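PDB 3LWJ: putative TetR-family transcriptional regulator from Syntrophomonas wolfei subsp. wolfei, which probably binds DNA through a helix-turn-helix motif and regulates transcription, as other members of the TetR family do. Local coordinates for residues K149-V153 with S154-H158. Sequence-based numbering, arbitrary orientation.
Sequences KNVPV and SPIAH
Two proline rings meet where the loop runs into helix 153-173: Pro152 CB lies 4.0 Å from Pro155 CD, with Pro155 CG scarcely farther off. Pro155 CD also sits 3.4 Å from Pro152 O, so the second ring lies against that carbonyl oxygen, and both prolines pack on Ser188 of the second subunit. The flat side-chain ring here is the His158 imidazole, one turn on. Its edge is turned to the backbone of Ser154, and ND1 gives a 2.8 Å hydrogen bond to Ser154 O, with the oxygen almost in the ring plane but the nitrogen well above the carbonyl plane. That bond and the one between NE2 and Lys170 NZ of the second subunit hold the ring's rotation; Ser154 O also takes the backbone N-H of His158, as part of the helix. Ile156 reaches back over the loop: chi1 of -52° sets CG1 beside its own backbone N, 3.8 Å from Pro152 O and 4.3 Å from Val151 CG2. Val153 packs against Ser136 and Ile143 of helix 118-144, while its carbonyl accepts Ala157 N at 3.1 Å, nearly head-on. This is an i to i+4 helical bond near the N-terminal end of helix 153-173, a proline-containing part of the helix at the subunit interface of an all-helical dimer.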
loop_
_atom_site.group_PDB
_atom_site.type_symbol
_atom_site.label_atom_id
_atom_site.label_comp_id
_atom_site.label_asym_id
_atom_site.label_seq_id
_atom_site.Cartn_x
_atom_site.Cartn_y
_atom_site.Cartn_z
ATOM N N LYS A 149 23.422 -7.183 -6.505
ATOM C CA LYS A 149 23.445 -7.150 -7.954
ATOM C C LYS A 149 23.091 -5.749 -8.468
ATOM O O LYS A 149 22.318 -4.999 -7.852
ATOM C CB LYS A 149 22.474 -8.178 -8.565
ATOM C CG LYS A 149 22.768 -9.689 -8.356
ATOM C CD LYS A 149 21.690 -10.499 -9.134
ATOM C CE LYS A 149 21.848 -12.021 -9.080
ATOM N NZ LYS A 149 21.589 -12.568 -7.751
ATOM N N ASN A 150 23.656 -5.431 -9.624
ATOM C CA ASN A 150 23.450 -4.173 -10.275
ATOM C C ASN A 150 22.122 -4.222 -11.004
ATOM O O ASN A 150 22.072 -4.473 -12.177
ATOM C CB ASN A 150 24.610 -3.907 -11.253
ATOM C CG ASN A 150 24.568 -2.498 -11.864
ATOM O OD1 ASN A 150 23.790 -1.634 -11.467
ATOM N ND2 ASN A 150 25.420 -2.273 -12.828
ATOM N N VAL A 151 21.045 -3.988 -10.285
ATOM C CA VAL A 151 19.711 -3.973 -10.872
ATOM C C VAL A 151 19.112 -2.585 -10.692
ATOM O O VAL A 151 19.592 -1.808 -9.878
ATOM C CB VAL A 151 18.813 -5.037 -10.194
ATOM C CG1 VAL A 151 19.356 -6.442 -10.516
ATOM C CG2 VAL A 151 18.702 -4.780 -8.670
ATOM N N PRO A 152 18.037 -2.277 -11.431
ATOM C CA PRO A 152 17.398 -0.995 -11.183
ATOM C C PRO A 152 16.975 -0.839 -9.721
ATOM O O PRO A 152 16.345 -1.721 -9.171
ATOM C CB PRO A 152 16.202 -1.034 -12.141
ATOM C CG PRO A 152 16.721 -1.838 -13.303
ATOM C CD PRO A 152 17.379 -2.986 -12.547
ATOM N N VAL A 153 17.295 0.302 -9.126
ATOM C CA VAL A 153 17.179 0.492 -7.675
ATOM C C VAL A 153 15.781 0.924 -7.268
ATOM O O VAL A 153 15.265 0.466 -6.263
ATOM C CB VAL A 153 18.175 1.577 -7.199
ATOM C CG1 VAL A 153 17.998 1.883 -5.710
ATOM C CG2 VAL A 153 19.577 1.132 -7.478
ATOM N N SER A 154 15.160 1.814 -8.029
ATOM C CA SER A 154 13.865 2.360 -7.646
ATOM C C SER A 154 12.783 1.297 -7.404
ATOM O O SER A 154 12.076 1.385 -6.411
ATOM C CB SER A 154 13.375 3.395 -8.657
ATOM O OG SER A 154 12.089 3.819 -8.284
ATOM N N PRO A 155 12.672 0.274 -8.271
ATOM C CA PRO A 155 11.724 -0.823 -7.956
ATOM C C PRO A 155 11.992 -1.523 -6.625
ATOM O O PRO A 155 11.047 -1.927 -5.909
ATOM C CB PRO A 155 11.922 -1.816 -9.101
ATOM C CG PRO A 155 12.576 -0.985 -10.262
ATOM C CD PRO A 155 13.407 0.038 -9.528
ATOM N N ILE A 156 13.256 -1.692 -6.269
ATOM C CA ILE A 156 13.562 -2.291 -4.967
ATOM C C ILE A 156 13.162 -1.395 -3.792
ATOM O O ILE A 156 12.586 -1.877 -2.812
ATOM C CB ILE A 156 15.034 -2.723 -4.819
ATOM C CG1 ILE A 156 15.491 -3.614 -6.004
ATOM C CG2 ILE A 156 15.225 -3.464 -3.510
ATOM C CD1 ILE A 156 14.551 -4.689 -6.400
ATOM N N ALA A 157 13.409 -0.101 -3.895
ATOM C CA ALA A 157 13.082 0.853 -2.819
ATOM C C ALA A 157 11.566 0.928 -2.661
ATOM O O ALA A 157 11.029 0.878 -1.545
ATOM C CB ALA A 157 13.692 2.214 -3.140
ATOM N N HIS A 158 10.867 0.964 -3.797
ATOM C CA HIS A 158 9.418 0.916 -3.792
ATOM C C HIS A 158 8.883 -0.387 -3.187
ATOM O O HIS A 158 7.924 -0.361 -2.409
ATOM C CB HIS A 158 8.851 1.113 -5.209
ATOM C CG HIS A 158 8.840 2.534 -5.662
ATOM N ND1 HIS A 158 9.908 3.125 -6.304
ATOM C CD2 HIS A 158 7.872 3.478 -5.592
ATOM C CE1 HIS A 158 9.592 4.368 -6.624
ATOM N NE2 HIS A 158 8.366 4.612 -6.192
#